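Long-range contact in DUF2235 domain-containing protein (Pseudomonas aeruginosa, PDB 4O5P), which probably hydrolyses membrane phospholipids as the type VI secretion effector Tle1, an enzyme with an alpha/beta-hydrolase catalytic domain: residues D381-A394 and V652-A664. Sequence-based numbering, arbitrary orientation.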
loop_
_atom_site.group_PDB
_atom_site.type_symbol
_atom_site.label_atom_id
_atom_site.label_comp_id
_atom_site.label_asym_id
_atom_site.label_seq_id
_atom_site.Cartn_x
_atom_site.Cartn_y
_atom_site.Cartn_z
ATOM N N ASP A 381 -6.296 1.038 -10.338
ATOM C CA ASP A 381 -6.113 0.851 -11.775
ATOM C C ASP A 381 -4.745 0.249 -12.078
ATOM O O ASP A 381 -4.510 -0.269 -13.173
ATOM C CB ASP A 381 -6.255 2.174 -12.525
ATOM C CG ASP A 381 -7.696 2.642 -12.613
ATOM O OD1 ASP A 381 -8.586 1.755 -12.691
ATOM O OD2 ASP A 381 -7.917 3.883 -12.600
ATOM N N VAL A 382 -3.841 0.312 -11.108
ATOM C CA VAL A 382 -2.523 -0.288 -11.287
ATOM C C VAL A 382 -2.413 -1.565 -10.458
ATOM O O VAL A 382 -1.928 -2.602 -10.945
ATOM C CB VAL A 382 -1.422 0.684 -10.873
ATOM C CG1 VAL A 382 -0.054 0.028 -11.014
ATOM C CG2 VAL A 382 -1.504 1.961 -11.718
ATOM N N GLY A 383 -2.860 -1.494 -9.205
ATOM C CA GLY A 383 -2.823 -2.690 -8.378
ATOM C C GLY A 383 -3.933 -3.709 -8.568
ATOM O O GLY A 383 -3.823 -4.847 -8.097
ATOM N N GLY A 384 -5.006 -3.330 -9.244
ATOM C CA GLY A 384 -6.167 -4.199 -9.315
ATOM C C GLY A 384 -7.066 -3.939 -8.114
ATOM O O GLY A 384 -6.639 -3.306 -7.136
ATOM N N GLY A 385 -8.310 -4.407 -8.179
ATOM C CA GLY A 385 -9.168 -4.370 -7.007
ATOM C C GLY A 385 -10.525 -3.752 -7.284
ATOM O O GLY A 385 -11.402 -3.751 -6.412
ATOM N N TYR A 386 -10.706 -3.222 -8.489
ATOM C CA TYR A 386 -12.017 -2.694 -8.874
ATOM C C TYR A 386 -12.814 -3.830 -9.493
ATOM O O TYR A 386 -12.258 -4.632 -10.243
ATOM C CB TYR A 386 -11.872 -1.576 -9.901
ATOM C CG TYR A 386 -11.484 -0.247 -9.306
ATOM C CD1 TYR A 386 -12.347 0.420 -8.443
ATOM C CD2 TYR A 386 -10.264 0.350 -9.614
ATOM C CE1 TYR A 386 -12.002 1.651 -7.889
ATOM C CE2 TYR A 386 -9.906 1.587 -9.066
ATOM C CZ TYR A 386 -10.780 2.220 -8.197
ATOM O OH TYR A 386 -10.453 3.448 -7.644
ATOM N N GLY A 387 -14.106 -3.895 -9.188
ATOM C CA GLY A 387 -14.976 -4.876 -9.812
ATOM C C GLY A 387 -15.596 -4.378 -11.107
ATOM O O GLY A 387 -15.642 -3.169 -11.377
ATOM N N VAL A 388 -16.074 -5.320 -11.912
ATOM C CA VAL A 388 -16.671 -5.017 -13.209
ATOM C C VAL A 388 -17.771 -3.979 -13.053
ATOM O O VAL A 388 -18.615 -4.099 -12.174
ATOM C CB VAL A 388 -17.232 -6.313 -13.855
ATOM C CG1 VAL A 388 -18.143 -5.989 -15.015
ATOM C CG2 VAL A 388 -16.078 -7.217 -14.301
ATOM N N GLY A 389 -17.725 -2.925 -13.854
ATOM C CA GLY A 389 -18.785 -1.932 -13.824
ATOM C C GLY A 389 -18.688 -0.847 -12.763
ATOM O O GLY A 389 -19.467 0.114 -12.805
ATOM N N ASN A 390 -17.771 -1.005 -11.809
ATOM C CA ASN A 390 -17.519 0.005 -10.773
ATOM C C ASN A 390 -17.333 1.356 -11.443
ATOM O O ASN A 390 -16.537 1.469 -12.381
ATOM C CB ASN A 390 -16.221 -0.358 -10.033
ATOM C CG ASN A 390 -16.247 0.013 -8.562
ATOM O OD1 ASN A 390 -16.878 0.991 -8.153
ATOM N ND2 ASN A 390 -15.549 -0.780 -7.749
ATOM N N GLN A 391 -18.098 2.359 -11.005
ATOM C CA GLN A 391 -18.016 3.715 -11.569
ATOM C C GLN A 391 -18.229 3.741 -13.077
ATOM O O GLN A 391 -17.793 4.676 -13.750
ATOM C CB GLN A 391 -16.663 4.367 -11.230
ATOM C CG GLN A 391 -16.573 4.881 -9.789
ATOM C CD GLN A 391 -15.212 5.463 -9.420
ATOM O OE1 GLN A 391 -14.226 5.329 -10.153
ATOM N NE2 GLN A 391 -15.154 6.099 -8.267
ATOM N N GLY A 392 -18.877 2.701 -13.604
ATOM C CA GLY A 392 -19.103 2.591 -15.032
ATOM C C GLY A 392 -17.847 2.273 -15.820
ATOM O O GLY A 392 -17.787 2.525 -17.029
ATOM N N LYS A 393 -16.825 1.746 -15.140
ATOM C CA LYS A 393 -15.619 1.331 -15.846
ATOM C C LYS A 393 -15.672 -0.177 -16.067
ATOM O O LYS A 393 -16.210 -0.894 -15.233
ATOM C CB LYS A 393 -14.369 1.718 -15.065
ATOM C CG LYS A 393 -14.404 3.125 -14.493
ATOM C CD LYS A 393 -14.414 4.213 -15.554
ATOM C CE LYS A 393 -14.778 5.568 -14.887
ATOM N NZ LYS A 393 -14.223 6.741 -15.645
ATOM N N ALA A 394 -15.119 -0.644 -17.189
ATOM C CA ALA A 394 -15.079 -2.069 -17.523
ATOM C C ALA A 394 -16.440 -2.744 -17.357
ATOM O O ALA A 394 -16.536 -3.861 -16.826
ATOM C CB ALA A 394 -14.030 -2.779 -16.696
ATOM N N VAL A 652 -9.559 9.483 -24.852
ATOM C CA VAL A 652 -10.749 9.928 -24.127
ATOM C C VAL A 652 -11.597 8.729 -23.661
ATOM O O VAL A 652 -12.087 8.721 -22.534
ATOM C CB VAL A 652 -11.606 10.947 -24.936
ATOM C CG1 VAL A 652 -12.874 11.320 -24.164
ATOM C CG2 VAL A 652 -10.813 12.213 -25.221
ATOM N N ALA A 653 -11.742 7.713 -24.509
ATOM C CA ALA A 653 -12.492 6.511 -24.134
ATOM C C ALA A 653 -11.817 5.727 -23.004
ATOM O O ALA A 653 -12.499 5.132 -22.164
ATOM C CB ALA A 653 -12.726 5.614 -25.333
ATOM N N LEU A 654 -10.488 5.719 -22.979
ATOM C CA LEU A 654 -9.785 5.105 -21.848
ATOM C C LEU A 654 -10.151 5.812 -20.549
ATOM O O LEU A 654 -10.444 5.155 -19.548
ATOM C CB LEU A 654 -8.277 5.167 -22.037
ATOM C CG LEU A 654 -7.461 4.437 -20.963
ATOM C CD1 LEU A 654 -7.448 2.933 -21.236
ATOM C CD2 LEU A 654 -6.028 4.973 -20.901
ATOM N N PHE A 655 -10.130 7.146 -20.551
ATOM C CA PHE A 655 -10.514 7.853 -19.312
ATOM C C PHE A 655 -11.987 7.705 -18.947
ATOM O O PHE A 655 -12.333 7.633 -17.752
ATOM C CB PHE A 655 -10.113 9.335 -19.348
ATOM C CG PHE A 655 -8.630 9.544 -19.222
ATOM C CD1 PHE A 655 -8.021 9.527 -17.975
ATOM C CD2 PHE A 655 -7.847 9.732 -20.345
ATOM C CE1 PHE A 655 -6.652 9.707 -17.844
ATOM C CE2 PHE A 655 -6.464 9.908 -20.227
ATOM C CZ PHE A 655 -5.872 9.895 -18.971
ATOM N N ASP A 656 -12.848 7.683 -19.966
ATOM C CA ASP A 656 -14.283 7.428 -19.772
ATOM C C ASP A 656 -14.606 6.064 -19.148
ATOM O O ASP A 656 -15.347 5.992 -18.173
ATOM C CB ASP A 656 -15.015 7.512 -21.107
ATOM C CG ASP A 656 -15.296 8.932 -21.556
ATOM O OD1 ASP A 656 -14.777 9.909 -20.969
ATOM O OD2 ASP A 656 -16.047 9.064 -22.543
ATOM N N GLU A 657 -14.054 4.990 -19.727
ATOM C CA GLU A 657 -14.483 3.622 -19.427
ATOM C C GLU A 657 -13.438 2.726 -18.735
ATOM O O GLU A 657 -13.727 1.578 -18.400
ATOM C CB GLU A 657 -14.973 2.924 -20.711
ATOM C CG GLU A 657 -16.178 3.598 -21.376
ATOM C CD GLU A 657 -16.705 2.801 -22.557
ATOM O OE1 GLU A 657 -15.963 1.949 -23.094
ATOM O OE2 GLU A 657 -17.873 3.014 -22.941
ATOM N N GLN A 658 -12.229 3.234 -18.512
ATOM C CA GLN A 658 -11.207 2.413 -17.835
ATOM C C GLN A 658 -10.660 3.043 -16.552
ATOM O O GLN A 658 -10.520 2.360 -15.540
ATOM C CB GLN A 658 -10.072 2.067 -18.797
ATOM C CG GLN A 658 -10.273 0.709 -19.510
ATOM C CD GLN A 658 -11.340 0.724 -20.595
ATOM O OE1 GLN A 658 -11.506 1.714 -21.308
ATOM N NE2 GLN A 658 -12.065 -0.389 -20.732
ATOM N N VAL A 659 -10.406 4.351 -16.595
ATOM C CA VAL A 659 -9.781 5.058 -15.488
ATOM C C VAL A 659 -10.793 5.421 -14.408
ATOM O O VAL A 659 -11.770 6.145 -14.661
ATOM C CB VAL A 659 -9.037 6.321 -15.974
ATOM C CG1 VAL A 659 -8.490 7.130 -14.783
ATOM C CG2 VAL A 659 -7.901 5.927 -16.928
ATOM N N HIS A 660 -10.545 4.937 -13.196
ATOM C CA HIS A 660 -11.434 5.227 -12.065
ATOM C C HIS A 660 -11.105 6.566 -11.420
ATOM O O HIS A 660 -10.171 7.247 -11.827
ATOM C CB HIS A 660 -11.404 4.112 -11.016
ATOM C CG HIS A 660 -12.020 2.829 -11.481
ATOM N ND1 HIS A 660 -11.420 2.016 -12.425
ATOM C CD2 HIS A 660 -13.181 2.221 -11.140
ATOM C CE1 HIS A 660 -12.188 0.956 -12.633
ATOM N NE2 HIS A 660 -13.264 1.060 -11.869
ATOM N N ASP A 661 -11.895 6.944 -10.425
ATOM C CA ASP A 661 -11.719 8.229 -9.775
ATOM C C ASP A 661 -11.686 7.914 -8.299
ATOM O O ASP A 661 -12.729 7.792 -7.647
ATOM C CB ASP A 661 -12.887 9.165 -10.116
ATOM C CG ASP A 661 -12.676 10.587 -9.610
ATOM O OD1 ASP A 661 -11.996 10.774 -8.577
ATOM O OD2 ASP A 661 -13.202 11.536 -10.230
ATOM N N SER A 662 -10.484 7.742 -7.768
ATOM C CA SER A 662 -10.357 7.291 -6.400
ATOM C C SER A 662 -10.743 8.417 -5.440
ATOM O O SER A 662 -10.948 8.183 -4.258
ATOM C CB SER A 662 -8.944 6.797 -6.144
ATOM O OG SER A 662 -8.015 7.818 -6.426
ATOM N N ARG A 663 -10.861 9.634 -5.965
ATOM C CA ARG A 663 -11.302 10.760 -5.148
ATOM C C ARG A 663 -12.792 10.701 -4.841
ATOM O O ARG A 663 -13.247 11.281 -3.854
ATOM C CB ARG A 663 -10.960 12.088 -5.824
ATOM C CG ARG A 663 -9.888 12.863 -5.096
ATOM C CD ARG A 663 -10.262 14.334 -4.980
ATOM N NE ARG A 663 -10.775 14.682 -3.652
ATOM C CZ ARG A 663 -11.892 15.384 -3.453
ATOM N NH1 ARG A 663 -12.605 15.795 -4.494
ATOM N NH2 ARG A 663 -12.300 15.675 -2.225
ATOM N N ALA A 664 -13.544 9.971 -5.664
ATOM C CA ALA A 664 -15.001 9.981 -5.589
ATOM C C ALA A 664 -15.599 9.202 -4.413
ATOM O O ALA A 664 -15.384 7.992 -4.259
ATOM C CB ALA A 664 -15.588 9.507 -6.917
HETATM O O HOH W 1 -14.490 -1.030 -13.087
#
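The ammonium of K393 donates to F655 O and D656 O in the last turn of helix 649-657 and to V659 O just after it, with K393 NZ 2.7 Å from V659 O; a bend at chi2 (-66°) brings it there. The next residue in the chain adds a backbone bond, A394 N to E657 O at 2.9 Å. D381 holds H660 with both carboxylate oxygens, each through its syn lone pair: OD1 takes ND1 at 2.9 Å, 27° out of the ring plane, and OD2 takes the backbone N; V378 N also donates to OD2. The Q391 amide pairs with the D661 backbone, OE1 accepting from N at 2.8 Å and NE2 donating to O. A water lies 2.7 Å from H660 NE2 and within hydrogen-bonding distance of G387 O and K393 O. The imidazole is sandwiched: Y386 stacks on one face (centroids 3.5 Å, planes at 4°), while K393 CG makes a CH-pi contact with the opposite face. The contact thus joins the end of helix 379-383 and the loop after it, in the catalytic region, to the end of helix 649-657 and the loop that follows; helix 469-487 packs on F655 and V659, while helix 571-587 touches both sides, through Q391 and through D661 and A664.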